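Local coordinates for glycerol-3-phosphate dehydrogenase [NAD(+)] 1 (Saccharomyces cerevisiae, PDB 4FGW), which catalyses the NADH-linked interconversion of dihydroxyacetone phosphate and sn-glycerol 3-phosphate, driving glycerol accumulation when yeast cells meet hyperosmotic stress, at residues K152-S165 and D234-N246. Sequence-based numbering, arbitrary orientation.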
ATOM      1  N   LYS A 152      15.631  -8.671 -10.118  1.00 52.72           N
ATOM      2  CA  LYS A 152      14.465  -8.713  -9.283  1.00 51.64           C
ATOM      3  C   LYS A 152      13.997 -10.101  -8.972  1.00 58.43           C
ATOM      4  O   LYS A 152      14.041 -10.972  -9.792  1.00 60.30           O
ATOM      5  CB  LYS A 152      13.331  -7.964  -9.935  1.00 51.58           C
ATOM      6  CG  LYS A 152      13.249  -6.552  -9.523  1.00 61.95           C
ATOM      7  CD  LYS A 152      11.969  -5.966  -9.991  1.00 65.30           C
ATOM      8  CE  LYS A 152      11.240  -5.252  -8.916  1.00 51.45           C
ATOM      9  NZ  LYS A 152      11.205  -3.834  -9.204  1.00 57.57           N
ATOM     10  N   GLY A 153      13.508 -10.273  -7.767  1.00 55.36           N
ATOM     11  CA  GLY A 153      12.998 -11.552  -7.310  1.00 57.40           C
ATOM     12  C   GLY A 153      14.056 -12.447  -6.701  1.00 64.66           C
ATOM     13  O   GLY A 153      15.136 -11.990  -6.313  1.00 64.10           O
ATOM     14  N   PHE A 154      13.718 -13.733  -6.593  1.00 63.69           N
ATOM     15  CA  PHE A 154      14.563 -14.778  -6.029  1.00 67.28           C
ATOM     16  C   PHE A 154      14.173 -16.126  -6.655  1.00 74.17           C
ATOM     17  O   PHE A 154      13.171 -16.205  -7.368  1.00 73.13           O
ATOM     18  CB  PHE A 154      14.428 -14.806  -4.485  1.00 69.41           C
ATOM     19  CG  PHE A 154      13.117 -15.341  -3.949  1.00 71.46           C
ATOM     20  CD1 PHE A 154      13.064 -16.560  -3.290  1.00 77.32           C
ATOM     21  CD2 PHE A 154      11.937 -14.616  -4.093  1.00 71.65           C
ATOM     22  CE1 PHE A 154      11.855 -17.052  -2.795  1.00 79.18           C
ATOM     23  CE2 PHE A 154      10.726 -15.115  -3.605  1.00 75.16           C
ATOM     24  CZ  PHE A 154      10.691 -16.334  -2.970  1.00 76.19           C
ATOM     25  N   GLU A 155      14.959 -17.172  -6.391  1.00 74.82           N
ATOM     26  CA  GLU A 155      14.703 -18.515  -6.902  1.00 78.95           C
ATOM     27  C   GLU A 155      13.829 -19.260  -5.893  1.00 85.63           C
ATOM     28  O   GLU A 155      14.138 -19.281  -4.699  1.00 85.70           O
ATOM     29  CB  GLU A 155      16.026 -19.255  -7.156  1.00 83.59           C
ATOM     30  CG  GLU A 155      15.962 -20.270  -8.279  1.00 97.34           C
ATOM     31  CD  GLU A 155      17.297 -20.699  -8.863  1.00122.99           C
ATOM     32  OE1 GLU A 155      17.271 -21.338  -9.938  1.00128.82           O
ATOM     33  OE2 GLU A 155      18.362 -20.414  -8.262  1.00116.04           O
ATOM     34  N   VAL A 156      12.706 -19.813  -6.377  1.00 83.52           N
ATOM     35  CA  VAL A 156      11.720 -20.556  -5.584  1.00 85.28           C
ATOM     36  C   VAL A 156      11.173 -21.740  -6.397  1.00 92.62           C
ATOM     37  O   VAL A 156      10.915 -21.604  -7.592  1.00 92.01           O
ATOM     38  CB  VAL A 156      10.606 -19.633  -4.981  1.00 85.92           C
ATOM     39  CG1 VAL A 156       9.861 -18.835  -6.053  1.00 82.89           C
ATOM     40  CG2 VAL A 156       9.632 -20.401  -4.084  1.00 87.98           C
ATOM     41  N   GLY A 157      11.049 -22.889  -5.741  1.00 92.52           N
ATOM     42  CA  GLY A 157      10.536 -24.118  -6.329  1.00 95.86           C
ATOM     43  C   GLY A 157      10.441 -25.222  -5.303  1.00103.46           C
ATOM     44  O   GLY A 157      10.728 -24.992  -4.124  1.00102.58           O
ATOM     45  N   ALA A 158      10.083 -26.442  -5.753  1.00104.10           N
ATOM     46  CA  ALA A 158       9.941 -27.629  -4.903  1.00108.66           C
ATOM     47  C   ALA A 158      11.201 -27.990  -4.111  1.00114.16           C
ATOM     48  O   ALA A 158      11.083 -28.435  -2.968  1.00115.99           O
ATOM     49  CB  ALA A 158       9.486 -28.819  -5.733  1.00113.91           C
ATOM     50  N   LYS A 159      12.397 -27.783  -4.708  1.00109.95           N
ATOM     51  CA  LYS A 159      13.689 -28.111  -4.090  1.00112.05           C
ATOM     52  C   LYS A 159      14.200 -27.133  -3.023  1.00112.74           C
ATOM     53  O   LYS A 159      14.994 -27.536  -2.168  1.00114.90           O
ATOM     54  CB  LYS A 159      14.765 -28.401  -5.150  1.00115.77           C
ATOM     55  CG  LYS A 159      14.679 -29.813  -5.724  1.00132.73           C
ATOM     56  CD  LYS A 159      15.951 -30.206  -6.464  1.00142.49           C
ATOM     57  CE  LYS A 159      16.027 -31.693  -6.707  1.00158.78           C
ATOM     58  NZ  LYS A 159      17.327 -32.088  -7.308  1.00171.30           N
ATOM     59  N   GLY A 160      13.752 -25.879  -3.077  1.00104.18           N
ATOM     60  CA  GLY A 160      14.169 -24.866  -2.115  1.00101.14           C
ATOM     61  C   GLY A 160      14.035 -23.424  -2.556  1.00 99.86           C
ATOM     62  O   GLY A 160      13.521 -23.132  -3.641  1.00 97.76           O
ATOM     63  N   VAL A 161      14.498 -22.512  -1.685  1.00 93.41           N
ATOM     64  CA  VAL A 161      14.513 -21.069  -1.917  1.00 87.87           C
ATOM     65  C   VAL A 161      15.947 -20.551  -1.942  1.00 90.29           C
ATOM     66  O   VAL A 161      16.760 -20.959  -1.114  1.00 92.19           O
ATOM     67  CB  VAL A 161      13.621 -20.248  -0.940  1.00 89.15           C
ATOM     68  CG1 VAL A 161      12.152 -20.352  -1.315  1.00 88.17           C
ATOM     69  CG2 VAL A 161      13.843 -20.636   0.523  1.00 91.50           C
ATOM     70  N   GLN A 162      16.259 -19.654  -2.884  1.00 83.48           N
ATOM     71  CA  GLN A 162      17.591 -19.054  -2.976  1.00 82.11           C
ATOM     72  C   GLN A 162      17.570 -17.645  -3.545  1.00 79.12           C
ATOM     73  O   GLN A 162      16.917 -17.384  -4.552  1.00 76.71           O
ATOM     74  CB  GLN A 162      18.575 -19.937  -3.762  1.00 86.50           C
ATOM     75  CG  GLN A 162      20.033 -19.463  -3.640  1.00 99.36           C
ATOM     76  CD  GLN A 162      21.010 -20.296  -4.421  1.00119.69           C
ATOM     77  OE1 GLN A 162      21.739 -21.109  -3.852  1.00118.96           O
ATOM     78  NE2 GLN A 162      21.079 -20.081  -5.731  1.00109.28           N
ATOM     79  N   LEU A 163      18.323 -16.744  -2.900  1.00 72.61           N
ATOM     80  CA  LEU A 163      18.508 -15.374  -3.354  1.00 68.19           C
ATOM     81  C   LEU A 163      19.534 -15.399  -4.492  1.00 71.18           C
ATOM     82  O   LEU A 163      20.511 -16.152  -4.425  1.00 74.30           O
ATOM     83  CB  LEU A 163      18.992 -14.467  -2.201  1.00 67.31           C
ATOM     84  CG  LEU A 163      18.143 -14.427  -0.914  1.00 71.25           C
ATOM     85  CD1 LEU A 163      18.840 -13.641   0.171  1.00 71.47           C
ATOM     86  CD2 LEU A 163      16.744 -13.866  -1.164  1.00 69.75           C
ATOM     87  N   LEU A 164      19.350 -14.596  -5.524  1.00 64.13           N
ATOM     88  CA  LEU A 164      20.266 -14.568  -6.651  1.00 64.52           C
ATOM     89  C   LEU A 164      21.565 -13.852  -6.365  1.00 68.32           C
ATOM     90  O   LEU A 164      22.551 -14.036  -7.042  1.00 69.96           O
ATOM     91  CB  LEU A 164      19.606 -13.912  -7.849  1.00 61.99           C
ATOM     92  CG  LEU A 164      18.163 -14.259  -8.159  1.00 66.17           C
ATOM     93  CD1 LEU A 164      17.664 -13.405  -9.267  1.00 63.26           C
ATOM     94  CD2 LEU A 164      18.015 -15.672  -8.527  1.00 71.11           C
ATOM     95  N   SER A 165      21.540 -12.991  -5.375  1.00 62.16           N
ATOM     96  CA  SER A 165      22.732 -12.361  -4.801  1.00 62.49           C
ATOM     97  C   SER A 165      23.585 -13.426  -4.072  1.00 69.76           C
ATOM     98  O   SER A 165      24.818 -13.388  -4.158  1.00 71.75           O
ATOM     99  CB  SER A 165      22.332 -11.241  -3.843  1.00 63.27           C
ATOM    100  OG  SER A 165      21.286 -11.627  -2.966  1.00 69.83           O
ATOM    101  N   ASP A 234      18.752  -5.583   5.040  1.00 60.55           N
ATOM    102  CA  ASP A 234      17.874  -6.682   4.648  1.00 59.17           C
ATOM    103  C   ASP A 234      17.807  -7.001   3.145  1.00 62.64           C
ATOM    104  O   ASP A 234      16.872  -6.591   2.449  1.00 61.03           O
ATOM    105  CB  ASP A 234      16.494  -6.528   5.321  1.00 59.18           C
ATOM    106  CG  ASP A 234      15.576  -7.739   5.265  1.00 63.17           C
ATOM    107  OD1 ASP A 234      16.035  -8.820   4.834  1.00 63.93           O
ATOM    108  OD2 ASP A 234      14.398  -7.604   5.653  1.00 62.66           O
ATOM    109  N   VAL A 235      18.807  -7.778   2.664  1.00 60.52           N
ATOM    110  CA  VAL A 235      18.932  -8.255   1.281  1.00 58.74           C
ATOM    111  C   VAL A 235      17.798  -9.249   0.970  1.00 64.65           C
ATOM    112  O   VAL A 235      17.246  -9.216  -0.128  1.00 62.44           O
ATOM    113  CB  VAL A 235      20.356  -8.833   0.974  1.00 63.33           C
ATOM    114  CG1 VAL A 235      20.425  -9.482  -0.405  1.00 62.37           C
ATOM    115  CG2 VAL A 235      21.432  -7.759   1.105  1.00 63.16           C
ATOM    116  N   ALA A 236      17.445 -10.116   1.934  1.00 64.60           N
ATOM    117  CA  ALA A 236      16.380 -11.108   1.769  1.00 65.17           C
ATOM    118  C   ALA A 236      14.988 -10.466   1.547  1.00 67.77           C
ATOM    119  O   ALA A 236      14.313 -10.825   0.580  1.00 67.10           O
ATOM    120  CB  ALA A 236      16.355 -12.047   2.962  1.00 68.91           C
ATOM    121  N   GLY A 237      14.609  -9.508   2.409  1.00 63.58           N
ATOM    122  CA  GLY A 237      13.330  -8.794   2.360  1.00 61.45           C
ATOM    123  C   GLY A 237      13.043  -8.119   1.036  1.00 65.19           C
ATOM    124  O   GLY A 237      11.999  -8.376   0.426  1.00 64.11           O
ATOM    125  N   ILE A 238      13.976  -7.328   0.552  1.00 62.90           N
ATOM    126  CA  ILE A 238      13.780  -6.655  -0.711  1.00 61.54           C
ATOM    127  C   ILE A 238      13.698  -7.572  -1.926  1.00 63.47           C
ATOM    128  O   ILE A 238      13.027  -7.256  -2.878  1.00 62.23           O
ATOM    129  CB  ILE A 238      14.766  -5.504  -0.868  1.00 66.21           C
ATOM    130  CG1 ILE A 238      15.903  -5.812  -1.816  1.00 65.55           C
ATOM    131  CG2 ILE A 238      15.362  -5.216   0.429  1.00 70.64           C
ATOM    132  CD1 ILE A 238      16.756  -4.624  -2.075  1.00 70.36           C
ATOM    133  N   SER A 239      14.341  -8.726  -1.842  1.00 60.25           N
ATOM    134  CA  SER A 239      14.327  -9.764  -2.880  1.00 60.42           C
ATOM    135  C   SER A 239      13.036 -10.558  -3.031  1.00 64.64           C
ATOM    136  O   SER A 239      12.608 -10.801  -4.160  1.00 63.36           O
ATOM    137  CB  SER A 239      15.502 -10.717  -2.693  1.00 63.71           C
ATOM    138  OG  SER A 239      16.715  -9.997  -2.560  1.00 68.26           O
ATOM    139  N   ILE A 240      12.440 -10.998  -1.917  1.00 63.04           N
ATOM    140  CA  ILE A 240      11.217 -11.799  -1.974  1.00 64.50           C
ATOM    141  C   ILE A 240       9.998 -11.039  -2.490  1.00 66.29           C
ATOM    142  O   ILE A 240       9.172 -11.619  -3.196  1.00 66.32           O
ATOM    143  CB  ILE A 240      10.971 -12.684  -0.724  1.00 70.74           C
ATOM    144  CG1 ILE A 240      10.537 -11.868   0.484  1.00 70.71           C
ATOM    145  CG2 ILE A 240      12.177 -13.599  -0.406  1.00 74.33           C
ATOM    146  CD1 ILE A 240       9.284 -12.334   0.990  1.00 82.62           C
ATOM    147  N   CYS A 241       9.933  -9.725  -2.187  1.00 61.76           N
ATOM    148  CA  CYS A 241       8.890  -8.797  -2.627  1.00 59.15           C
ATOM    149  C   CYS A 241       8.808  -8.745  -4.155  1.00 57.83           C
ATOM    150  O   CYS A 241       7.711  -8.832  -4.691  1.00 55.81           O
ATOM    151  CB  CYS A 241       9.136  -7.409  -2.050  1.00 59.01           C
ATOM    152  SG  CYS A 241       8.974  -7.297  -0.252  1.00 64.66           S
ATOM    153  N   GLY A 242       9.965  -8.628  -4.823  1.00 53.42           N
ATOM    154  CA  GLY A 242      10.110  -8.554  -6.278  1.00 52.57           C
ATOM    155  C   GLY A 242       9.509  -9.702  -7.068  1.00 57.89           C
ATOM    156  O   GLY A 242       9.166  -9.536  -8.245  1.00 58.34           O
ATOM    157  N   ALA A 243       9.384 -10.880  -6.433  1.00 54.75           N
ATOM    158  CA  ALA A 243       8.779 -12.059  -7.025  1.00 55.84           C
ATOM    159  C   ALA A 243       7.321 -12.192  -6.584  1.00 58.97           C
ATOM    160  O   ALA A 243       6.447 -12.273  -7.445  1.00 59.55           O
ATOM    161  CB  ALA A 243       9.567 -13.306  -6.643  1.00 59.26           C
ATOM    162  N   LEU A 244       7.059 -12.186  -5.252  1.00 54.50           N
ATOM    163  CA  LEU A 244       5.739 -12.386  -4.629  1.00 54.30           C
ATOM    164  C   LEU A 244       4.638 -11.388  -4.973  1.00 55.94           C
ATOM    165  O   LEU A 244       3.467 -11.778  -5.019  1.00 56.24           O
ATOM    166  CB  LEU A 244       5.851 -12.622  -3.112  1.00 55.02           C
ATOM    167  CG  LEU A 244       6.730 -13.801  -2.658  1.00 62.40           C
ATOM    168  CD1 LEU A 244       6.636 -14.011  -1.173  1.00 63.63           C
ATOM    169  CD2 LEU A 244       6.374 -15.090  -3.386  1.00 66.38           C
ATOM    170  N   LYS A 245       5.013 -10.124  -5.269  1.00 50.27           N
ATOM    171  CA  LYS A 245       4.086  -9.047  -5.646  1.00 48.16           C
ATOM    172  C   LYS A 245       3.239  -9.421  -6.866  1.00 53.40           C
ATOM    173  O   LYS A 245       2.080  -9.012  -6.956  1.00 53.36           O
ATOM    174  CB  LYS A 245       4.830  -7.705  -5.882  1.00 47.72           C
ATOM    175  CG  LYS A 245       5.792  -7.728  -7.077  1.00 51.28           C
ATOM    176  CD  LYS A 245       6.561  -6.440  -7.266  1.00 50.95           C
ATOM    177  CE  LYS A 245       7.386  -6.487  -8.531  1.00 44.64           C
ATOM    178  NZ  LYS A 245       6.529  -6.395  -9.737  1.00 46.96           N
ATOM    179  N   ASN A 246       3.812 -10.208  -7.791  1.00 51.33           N
ATOM    180  CA  ASN A 246       3.127 -10.617  -9.017  1.00 52.35           C
ATOM    181  C   ASN A 246       2.042 -11.653  -8.790  1.00 58.49           C
ATOM    182  O   ASN A 246       1.073 -11.684  -9.546  1.00 59.91           O
ATOM    183  CB  ASN A 246       4.122 -11.024 -10.091  1.00 52.34           C
ATOM    184  CG  ASN A 246       5.157  -9.967 -10.375  1.00 59.32           C
ATOM    185  OD1 ASN A 246       4.934  -8.767 -10.191  1.00 52.75           O
ATOM    186  ND2 ASN A 246       6.330 -10.394 -10.771  1.00 47.14           N
TER
HETATM  187  O   HOH W   1      13.587  -8.057  -6.032  1.00 56.65           O
HETATM  188  O   HOH W   2      18.866 -10.811  -4.290  1.00 51.56           O
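The ring of F154 lies against helix 235-257 with I240 CG2 over its centre, 3.8 Å from the centroid and 10° off the ring normal, a CH-pi contact. A243 CB approaches the same ring obliquely, 3.7 Å from CD2, while L244 CG sits near the ring plane at the edge. With chi1 at 72°, CG stands between the backbone N and the carbonyl carbon, which turns the ring onto the helix. Replacing F154 by an alanine is likely to leave I240 CG2 without its aromatic face and to open a gap beside A243. Further along, L163, at the N-cap of helix 164-172, sets CD2 3.7 Å from S239 CB and CD1 3.9 Å from A236 CA.

Backbone closeness is greatest at G153, whose CA makes a CA-H...O contact of 3.3 Å with S239 O. Its phi of 88° and psi of -163° would jam a CB against K152 O; at G242 a CB would instead clash with G153 N.

The residues at the two ends of hairpin 155-162, F154 and L163, rest on the first long helix of the C-terminal domain, at the domain junction that, by similarity, holds the active site; V156 and V161 meet helix 340-354.

Polar links run through water. One molecule accepts from G153 N and donates weakly to I238 O; another joins S165 OG to S239 OG, which itself donates to V235 O at 2.6 Å.

K152 and K245, by similarity a substrate ligand and the proton acceptor, cross at about a right angle, CE to CE 4.1 Å. Their NZ atoms diverge, K152 to G181 O and D301, K245 to N246 OD1 and T305.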